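Local coordinates for oxaloacetate acetyl hydrolase (PDB 3LYE), which is a fungal enzyme of the phosphoenolpyruvate phosphomutase family, built on a TIM-barrel fold and gathered into an assembly of four chains, at residues A38-A41 against M42-G45; R259-L262 against V263-R266; C286-Q289 against D290-V294. All coordinates share one frame; numbering follows the deposited sequence.

Contact 1: A38-A41 against M42-G45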
ATOM      1  N   ALA A  38     -11.025  10.734 -12.897  1.00  8.03           N
ATOM      2  CA  ALA A  38     -10.219  10.422 -14.065  1.00  8.48           C
ATOM      3  C   ALA A  38     -11.037   9.738 -15.166  1.00  8.52           C
ATOM      4  O   ALA A  38     -10.941  10.091 -16.353  1.00  9.38           O
ATOM      5  CB  ALA A  38      -9.040   9.548 -13.675  1.00  8.72           C
ATOM      6  N   ARG A  39     -11.861   8.769 -14.783  1.00  8.89           N
ATOM      7  CA  ARG A  39     -12.685   8.064 -15.769  1.00  8.92           C
ATOM      8  C   ARG A  39     -13.670   9.024 -16.445  1.00  8.86           C
ATOM      9  O   ARG A  39     -13.983   8.866 -17.615  1.00 10.24           O
ATOM     10  CB  ARG A  39     -13.449   6.928 -15.090  1.00  8.54           C
ATOM     11  CG  ARG A  39     -12.617   5.696 -14.777  1.00  8.60           C
ATOM     12  CD  ARG A  39     -12.191   4.928 -16.014  1.00  8.95           C
ATOM     13  NE  ARG A  39     -11.761   3.594 -15.622  1.00  8.03           N
ATOM     14  CZ  ARG A  39     -11.375   2.653 -16.468  1.00  8.36           C
ATOM     15  NH1 ARG A  39     -11.028   1.479 -15.988  1.00  9.39           N
ATOM     16  NH2 ARG A  39     -11.335   2.898 -17.771  1.00 10.66           N
ATOM     17  N   THR A  40     -14.145  10.009 -15.697  1.00  8.98           N
ATOM     18  CA  THR A  40     -15.095  10.969 -16.267  1.00  9.37           C
ATOM     19  C   THR A  40     -14.385  11.847 -17.310  1.00 10.39           C
ATOM     20  O   THR A  40     -14.897  12.107 -18.398  1.00 11.00           O
ATOM     21  CB  THR A  40     -15.787  11.810 -15.208  1.00  9.72           C
ATOM     22  OG1 THR A  40     -16.440  10.950 -14.271  1.00 10.90           O
ATOM     23  CG2 THR A  40     -16.865  12.679 -15.788  1.00 11.03           C
ATOM     24  N   ALA A  41     -13.193  12.318 -16.984  1.00  9.56           N
ATOM     25  CA  ALA A  41     -12.417  13.118 -17.930  1.00 10.20           C
ATOM     26  C   ALA A  41     -12.132  12.299 -19.193  1.00 10.07           C
ATOM     27  O   ALA A  41     -12.141  12.818 -20.301  1.00 11.50           O
ATOM     28  CB  ALA A  41     -11.145  13.588 -17.295  1.00  9.53           C
ATOM     29  N   MET A  42     -11.875  11.003 -19.017  1.00 10.20           N
ATOM     30  CA  MET A  42     -11.611  10.095 -20.141  1.00 11.83           C
ATOM     31  C   MET A  42     -12.863   9.930 -21.001  1.00 12.92           C
ATOM     32  O   MET A  42     -12.783  10.001 -22.220  1.00 14.57           O
ATOM     33  CB  MET A  42     -11.133   8.729 -19.647  1.00 11.55           C
ATOM     34  CG  MET A  42      -9.775   8.790 -18.981  1.00 12.50           C
ATOM     35  SD  MET A  42      -9.360   7.368 -17.924  1.00 13.22           S
ATOM     36  CE  MET A  42      -9.102   6.090 -19.117  1.00 12.76           C
ATOM     37  N   GLU A  43     -14.009   9.746 -20.360  1.00 12.47           N
ATOM     38  CA  GLU A  43     -15.283   9.585 -21.047  1.00 13.79           C
ATOM     39  C   GLU A  43     -15.543  10.793 -21.953  1.00 13.09           C
ATOM     40  O   GLU A  43     -16.043  10.654 -23.076  1.00 14.65           O
ATOM     41  CB  GLU A  43     -16.438   9.577 -20.006  1.00 14.57           C
ATOM     42  CG  GLU A  43     -17.860   9.623 -20.560  1.00 17.03           C
ATOM     43  CD  GLU A  43     -18.966   9.820 -19.508  1.00 18.34           C
ATOM     44  OE1 GLU A  43     -20.158   9.798 -19.914  1.00 21.42           O
ATOM     45  OE2 GLU A  43     -18.698   9.986 -18.312  1.00 15.85           O
ATOM     46  N   LEU A  44     -15.139  11.967 -21.485  1.00 12.84           N
ATOM     47  CA  LEU A  44     -15.378  13.212 -22.209  1.00 12.94           C
ATOM     48  C   LEU A  44     -14.358  13.536 -23.265  1.00 15.38           C
ATOM     49  O   LEU A  44     -14.490  14.532 -23.970  1.00 16.94           O
ATOM     50  CB  LEU A  44     -15.570  14.366 -21.210  1.00 12.17           C
ATOM     51  CG  LEU A  44     -16.783  14.194 -20.278  1.00 12.71           C
ATOM     52  CD1 LEU A  44     -16.743  15.220 -19.151  1.00 12.10           C
ATOM     53  CD2 LEU A  44     -18.101  14.241 -21.041  1.00 14.24           C
ATOM     54  N   GLY A  45     -13.340  12.700 -23.403  1.00 14.65           N
ATOM     55  CA  GLY A  45     -12.337  12.916 -24.417  1.00 14.80           C
ATOM     56  C   GLY A  45     -11.182  13.873 -24.230  1.00 13.56           C
ATOM     57  O   GLY A  45     -10.549  14.290 -25.203  1.00 16.23           O
TER
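Leu44 folds back over the carbonyl of Thr40, with CG of Leu44 3.4 Å from O of Thr40. A first torsion of -62° turns that CG away from its own carbonyl carbon and onto the preceding turn, where CD1 of Leu44 also lies 4.2 Å from CG2 of Thr40. Met42 packs just as closely one turn back, its CG 3.2 Å from O of Ala38. This is the tight part of the last helical turns. The Leu44 N-H bonds to the Thr40 O at 3.1 Å and makes a weaker second bond to the Ala41 O, while the Thr40 hydroxyl turns back to the Leu36 carbonyl. Beneath, the methyls of Ala38 and Ala41 press on strands 27-32 and 49-51; Leu262 of the second subunit packs on Ala41 and Leu44. The helix is thus the middle of a beta-alpha-beta crossover in the barrel, and it ends in a Schellman motif: Gly45, with a positive phi of 82°, returns its N-H to the Met42 O at 3.0 Å. Looser fits come at the far ends of the longer side chains. Met42 bends at its third torsion and carries its methyl towards Arg39, where CE of Met42 stays 4.1 Å from NH2 of Arg39, oblique to the guanidinium plane. Glu43 runs extended alongside Thr40, with OE2 of Glu43 4.1 Å from CG2 of Thr40. Both Met42 and Glu43 keep part of their surface towards solvent, but the Glu43 carboxylate points into the subunit interface: OE1 makes a salt bridge to NH1 of Arg259 and OE2 a hydrogen bond to OH of Tyr255, both of the second subunit. Buried Arg39 gives its NE to the Gly62 carbonyl of that same subunit.

Contact 2: R259-L262 against V263-R266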
ATOM      1  N   ARG A 259     -22.156  17.588  -0.680  1.00 10.48           N
ATOM      2  CA  ARG A 259     -22.723  18.332   0.437  1.00 10.90           C
ATOM      3  C   ARG A 259     -24.214  18.595   0.289  1.00 11.74           C
ATOM      4  O   ARG A 259     -25.001  18.357   1.197  1.00 11.62           O
ATOM      5  CB  ARG A 259     -21.994  19.636   0.646  1.00 11.16           C
ATOM      6  CG  ARG A 259     -22.299  20.291   1.961  1.00 13.42           C
ATOM      7  CD  ARG A 259     -21.762  21.677   2.027  1.00 16.42           C
ATOM      8  NE  ARG A 259     -21.634  22.097   3.421  1.00 19.31           N
ATOM      9  CZ  ARG A 259     -22.654  22.480   4.196  1.00 20.56           C
ATOM     10  NH1 ARG A 259     -22.411  22.809   5.443  1.00 22.20           N
ATOM     11  NH2 ARG A 259     -23.904  22.527   3.746  1.00 20.64           N
ATOM     12  N   GLU A 260     -24.600  19.087  -0.876  1.00 11.61           N
ATOM     13  CA  GLU A 260     -26.021  19.380  -1.117  1.00 13.59           C
ATOM     14  C   GLU A 260     -26.854  18.106  -1.010  1.00 12.76           C
ATOM     15  O   GLU A 260     -27.966  18.110  -0.478  1.00 13.32           O
ATOM     16  CB  GLU A 260     -26.209  20.000  -2.511  1.00 17.08           C
ATOM     17  CG  GLU A 260     -27.641  20.368  -2.849  1.00 24.64           C
ATOM     18  CD  GLU A 260     -27.736  21.432  -3.931  1.00 30.70           C
ATOM     19  OE1 GLU A 260     -26.742  21.617  -4.664  1.00 32.45           O
ATOM     20  OE2 GLU A 260     -28.813  22.082  -4.023  1.00 34.76           O
ATOM     21  N   THR A 261     -26.336  16.992  -1.514  1.00 11.16           N
ATOM     22  CA  THR A 261     -27.073  15.740  -1.459  1.00 11.65           C
ATOM     23  C   THR A 261     -27.227  15.240  -0.039  1.00 11.70           C
ATOM     24  O   THR A 261     -28.291  14.800   0.394  1.00 11.92           O
ATOM     25  CB  THR A 261     -26.403  14.678  -2.317  1.00 11.96           C
ATOM     26  OG1 THR A 261     -26.439  15.090  -3.686  1.00 13.85           O
ATOM     27  CG2 THR A 261     -27.094  13.348  -2.177  1.00 13.87           C
ATOM     28  N   LEU A 262     -26.139  15.288   0.716  1.00 11.12           N
ATOM     29  CA  LEU A 262     -26.174  14.817   2.103  1.00 10.40           C
ATOM     30  C   LEU A 262     -27.062  15.705   2.983  1.00 10.54           C
ATOM     31  O   LEU A 262     -27.677  15.222   3.929  1.00 11.79           O
ATOM     32  CB  LEU A 262     -24.755  14.644   2.633  1.00  9.83           C
ATOM     33  CG  LEU A 262     -23.957  13.513   2.003  1.00 11.00           C
ATOM     34  CD1 LEU A 262     -22.603  13.486   2.694  1.00 12.13           C
ATOM     35  CD2 LEU A 262     -24.734  12.206   2.159  1.00 12.09           C
ATOM     36  N   VAL A 263     -27.138  16.994   2.682  1.00 10.85           N
ATOM     37  CA  VAL A 263     -28.015  17.904   3.448  1.00 12.25           C
ATOM     38  C   VAL A 263     -29.459  17.440   3.166  1.00 14.40           C
ATOM     39  O   VAL A 263     -30.292  17.401   4.060  1.00 14.10           O
ATOM     40  CB  VAL A 263     -27.805  19.382   3.045  1.00 13.26           C
ATOM     41  CG1 VAL A 263     -28.986  20.245   3.492  1.00 13.82           C
ATOM     42  CG2 VAL A 263     -26.529  19.895   3.651  1.00 13.80           C
ATOM     43  N   ARG A 264     -29.766  17.114   1.916  1.00 13.06           N
ATOM     44  CA  ARG A 264     -31.102  16.631   1.544  1.00 14.93           C
ATOM     45  C   ARG A 264     -31.389  15.324   2.283  1.00 12.55           C
ATOM     46  O   ARG A 264     -32.485  15.126   2.777  1.00 14.41           O
ATOM     47  CB  ARG A 264     -31.201  16.416   0.030  1.00 14.94           C
ATOM     48  CG  ARG A 264     -32.574  16.033  -0.469  1.00 17.48           C
ATOM     49  CD  ARG A 264     -32.525  15.725  -1.948  1.00 19.69           C
ATOM     50  NE  ARG A 264     -32.012  16.885  -2.661  1.00 22.62           N
ATOM     51  CZ  ARG A 264     -30.947  16.936  -3.464  1.00 21.17           C
ATOM     52  NH1 ARG A 264     -30.219  15.877  -3.809  1.00 19.53           N
ATOM     53  NH2 ARG A 264     -30.647  18.104  -3.975  1.00 24.15           N
ATOM     54  N   LEU A 265     -30.432  14.406   2.348  1.00 12.04           N
ATOM     55  CA  LEU A 265     -30.675  13.164   3.055  1.00 12.45           C
ATOM     56  C   LEU A 265     -30.910  13.432   4.537  1.00 13.60           C
ATOM     57  O   LEU A 265     -31.838  12.900   5.147  1.00 13.74           O
ATOM     58  CB  LEU A 265     -29.478  12.224   2.896  1.00 10.93           C
ATOM     59  CG  LEU A 265     -29.541  10.927   3.701  1.00 11.20           C
ATOM     60  CD1 LEU A 265     -30.755  10.142   3.288  1.00 12.12           C
ATOM     61  CD2 LEU A 265     -28.267  10.181   3.472  1.00 12.99           C
ATOM     62  N   ARG A 266     -30.112  14.303   5.113  1.00 13.57           N
ATOM     63  CA  ARG A 266     -30.246  14.599   6.522  1.00 15.48           C
ATOM     64  C   ARG A 266     -31.572  15.242   6.902  1.00 17.62           C
ATOM     65  O   ARG A 266     -32.204  14.856   7.881  1.00 20.52           O
ATOM     66  CB  ARG A 266     -29.116  15.570   6.952  1.00 15.82           C
ATOM     67  CG  ARG A 266     -29.072  15.842   8.470  1.00 18.34           C
ATOM     68  CD  ARG A 266     -28.051  16.902   8.850  1.00 18.67           C
ATOM     69  NE  ARG A 266     -28.481  18.176   8.302  1.00 17.93           N
ATOM     70  CZ  ARG A 266     -27.711  19.246   8.119  1.00 19.71           C
ATOM     71  NH1 ARG A 266     -26.416  19.234   8.460  1.00 20.57           N
ATOM     72  NH2 ARG A 266     -28.260  20.330   7.597  1.00 22.36           N
TER
HETATM   73  O   HOH W   1     -30.768  21.167  -2.383  0.83 30.76           O
HETATM   74  O   HOH W   2     -28.096  14.064  -5.510  1.00 28.29           O
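Four successive backbone bonds run from Val263, Arg264, Leu265 and Arg266 back to the carbonyls of Arg259, Glu260, Thr261 and Leu262, the regular pattern of an alpha-helix. The longest of the four runs from N of Arg264 to O of Glu260, at 3.2 Å. Helix 251-268 follows the strand 243-247 of the barrel and reaches out to a second subunit, consistent with the helix swapping of this superfamily.

Van der Waals packing is modest. CG2 of Val263, set anti to its own carbonyl carbon, rests 3.3 Å from O of Arg259 and is met obliquely by the guanidinium, NH2 of Arg259 lying 3.7 Å away from this methyl. The apolar pair is Leu262 and Leu265, which touch through their CD2 methyls at 4.3 Å, on the side where Leu44 and Phe246 of the second subunit pack.

The polar contacts gather round Arg264. Its chain leaves extended and then turns at chi3 (-58°), which lays the guanidinium back over the previous turn, with the Glu260 carbonyl oxygen beneath one face. OE2 of Glu260 stops 4.4 Å from NH2 of Arg264, beyond a salt bridge, with the carboxylate and guanidinium planes 34° apart. A water that donates to OE2 of Glu260 joins the pair through a weak bond from NH2 of Arg264. A second water sits in the guanidinium plane, at its edge: it donates to OG1 of Thr261 and accepts weakly from NH1 of Arg264. The Thr261 hydroxyl also bonds to the Ala257 carbonyl.

Separation and bridging water probably leave Glu260 and Arg264 a weak, screened attraction; among the arginines' direct bonds are Arg264 NH1 to the Val271 carbonyl and, in the second subunit, Arg259 NH1 to Glu43 (a salt bridge) and Arg266 NH1 to the Leu44 carbonyl.

Contact 3: C286-Q289 against D290-V294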
ATOM      1  N   CYS A 286     -16.624   3.593 -15.311  1.00 11.28           N
ATOM      2  CA  CYS A 286     -15.463   2.992 -14.685  1.00 11.56           C
ATOM      3  C   CYS A 286     -14.930   1.703 -15.299  1.00 12.89           C
ATOM      4  O   CYS A 286     -14.352   0.883 -14.587  1.00 16.05           O
ATOM      5  CB  CYS A 286     -15.676   2.879 -13.166  1.00 13.10           C
ATOM      6  SG  CYS A 286     -15.825   4.471 -12.324  1.00 14.19           S
ATOM      7  N   GLY A 287     -15.122   1.507 -16.586  1.00 13.23           N
ATOM      8  CA  GLY A 287     -14.559   0.343 -17.244  1.00 13.80           C
ATOM      9  C   GLY A 287     -15.280  -0.964 -17.306  1.00 13.49           C
ATOM     10  O   GLY A 287     -14.661  -2.003 -17.558  1.00 15.00           O
ATOM     11  N   LEU A 288     -16.598  -0.919 -17.195  1.00 12.82           N
ATOM     12  CA  LEU A 288     -17.347  -2.171 -17.242  1.00 13.10           C
ATOM     13  C   LEU A 288     -17.195  -2.874 -18.561  1.00 15.48           C
ATOM     14  O   LEU A 288     -17.026  -4.085 -18.592  1.00 15.64           O
ATOM     15  CB  LEU A 288     -18.826  -1.891 -16.976  1.00 14.24           C
ATOM     16  CG  LEU A 288     -19.725  -3.134 -17.034  1.00 14.88           C
ATOM     17  CD1 LEU A 288     -19.360  -4.113 -15.954  1.00 14.60           C
ATOM     18  CD2 LEU A 288     -21.185  -2.685 -16.877  1.00 16.30           C
ATOM     19  N   GLN A 289     -17.251  -2.120 -19.660  1.00 16.13           N
ATOM     20  CA  GLN A 289     -17.121  -2.779 -20.963  1.00 18.16           C
ATOM     21  C   GLN A 289     -15.784  -3.500 -21.117  1.00 17.29           C
ATOM     22  O   GLN A 289     -15.746  -4.608 -21.602  1.00 18.34           O
ATOM     23  CB  GLN A 289     -17.391  -1.846 -22.137  1.00 23.21           C
ATOM     24  CG  GLN A 289     -17.429  -2.626 -23.451  1.00 29.12           C
ATOM     25  CD  GLN A 289     -18.601  -3.613 -23.499  1.00 35.93           C
ATOM     26  OE1 GLN A 289     -19.695  -3.315 -23.016  1.00 38.15           O
ATOM     27  NE2 GLN A 289     -18.367  -4.794 -24.073  1.00 38.84           N
ATOM     28  N   ASP A 290     -14.691  -2.918 -20.661  1.00 16.96           N
ATOM     29  CA  ASP A 290     -13.402  -3.588 -20.772  1.00 16.31           C
ATOM     30  C   ASP A 290     -13.430  -4.881 -19.959  1.00 14.02           C
ATOM     31  O   ASP A 290     -12.899  -5.915 -20.370  1.00 15.42           O
ATOM     32  CB  ASP A 290     -12.292  -2.733 -20.157  1.00 18.25           C
ATOM     33  CG  ASP A 290     -11.856  -1.596 -21.037  1.00 24.43           C
ATOM     34  OD1 ASP A 290     -11.088  -0.761 -20.530  1.00 29.10           O
ATOM     35  OD2 ASP A 290     -12.234  -1.539 -22.226  1.00 25.10           O
ATOM     36  N   ALA A 291     -14.049  -4.834 -18.787  1.00 13.27           N
ATOM     37  CA  ALA A 291     -14.107  -6.012 -17.942  1.00 12.95           C
ATOM     38  C   ALA A 291     -14.964  -7.100 -18.549  1.00 13.52           C
ATOM     39  O   ALA A 291     -14.620  -8.282 -18.487  1.00 13.37           O
ATOM     40  CB  ALA A 291     -14.578  -5.642 -16.549  1.00 12.14           C
ATOM     41  N   MET A 292     -16.055  -6.695 -19.176  1.00 15.37           N
ATOM     42  CA  MET A 292     -16.955  -7.652 -19.803  1.00 17.51           C
ATOM     43  C   MET A 292     -16.252  -8.312 -20.987  1.00 17.49           C
ATOM     44  O   MET A 292     -16.458  -9.478 -21.256  1.00 19.21           O
ATOM     45  CB  MET A 292     -18.275  -7.010 -20.232  1.00 21.40           C
ATOM     46  CG  MET A 292     -19.184  -6.603 -19.087  1.00 27.01           C
ATOM     47  SD  MET A 292     -20.680  -5.787 -19.727  1.00 36.47           S
ATOM     48  CE  MET A 292     -21.881  -6.066 -18.409  1.00 37.90           C
ATOM     49  N   GLU A 293     -15.398  -7.576 -21.689  1.00 16.61           N
ATOM     50  CA  GLU A 293     -14.700  -8.157 -22.821  1.00 18.18           C
ATOM     51  C   GLU A 293     -13.690  -9.179 -22.329  1.00 16.33           C
ATOM     52  O   GLU A 293     -13.496 -10.197 -22.958  1.00 18.28           O
ATOM     53  CB  GLU A 293     -14.067  -7.078 -23.687  1.00 21.91           C
ATOM     54  CG  GLU A 293     -15.129  -6.218 -24.397  1.00 27.24           C
ATOM     55  CD  GLU A 293     -14.536  -5.038 -25.148  1.00 32.75           C
ATOM     56  OE1 GLU A 293     -15.308  -4.343 -25.857  1.00 35.39           O
ATOM     57  OE2 GLU A 293     -13.308  -4.809 -25.022  1.00 34.54           O
ATOM     58  N   VAL A 294     -13.054  -8.910 -21.200  1.00 13.80           N
ATOM     59  CA  VAL A 294     -12.094  -9.855 -20.661  1.00 13.80           C
ATOM     60  C   VAL A 294     -12.842 -11.105 -20.215  1.00 14.71           C
ATOM     61  O   VAL A 294     -12.460 -12.222 -20.549  1.00 15.80           O
ATOM     62  CB  VAL A 294     -11.374  -9.286 -19.404  1.00 13.81           C
ATOM     63  CG1 VAL A 294     -10.786 -10.428 -18.605  1.00 15.13           C
ATOM     64  CG2 VAL A 294     -10.327  -8.258 -19.807  1.00 16.12           C
TER
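Leu288 and Met292 make the apolar part of this first turn of helix 288-297. The methionine chain is extended beyond CG and crosses the leucine at a slant; CE of Met292 comes 3.8 Å from CD2 of Leu288, while SD of Met292 lies over CG of Leu288 at 3.9 Å. Leucine meets it there because its own CG stands opposite the backbone N (chi1 179°), swung forward along the helix.

Among the polar side chains, Gln289 and Glu293 run at about a right angle to each other. Gln289 bends at its second torsion, bringing NE2 of Gln289 to 3.6 Å from both CG and OE1 of Glu293, with the amide and carboxylate planes turned 65° apart. They meet as neighbours in packing.

The backbone bonds start at Gly287, the N-cap. Its carbonyl accepts the Ala291 N-H at 3.1 Å, the Leu288 carbonyl takes that of Met292 at 2.8 Å, and Gln289 O takes that of Glu293 at 3.0 Å. Gly287 does double duty: with a positive phi of 88° it is also the C-prime residue of the Schellman motif that ends the helix before.

The short link at Cys286 and Gly287 joins helices 279-285 and 288-297, which follow helix 251-268 in the chain. Cys286 packs on Ala58, from helix 53-61 of the second subunit, and Leu288 and Ala291 lie against Leu66 of that subunit; Ala291 and Val294 also pack on Ile103 and Pro102, at the start of helix 102-114 in a third subunit.

In the fold
Contacts 1 and 3 are neighbours in space, their centres 15 Å apart, and touch where NH1 of Arg39 packs 3.7 Å from O of Cys286. Within one chain contact 2 stands off: its centre is 26 Å from that of contact 1 and 32 Å from that of contact 3. Yet contacts 1 and 2 complement each other between chains, since 259-266 of one subunit lies on 38-45 of the second. All three also touch the second subunit. The contacts lie apart from the calcium ions, about 8 Å from the Arg264 side chain, 10 Å from Met42 and 11 Å from Asp290; the calcium ligands Asp94, Asp96, Glu224 and Asn225 fall outside all three.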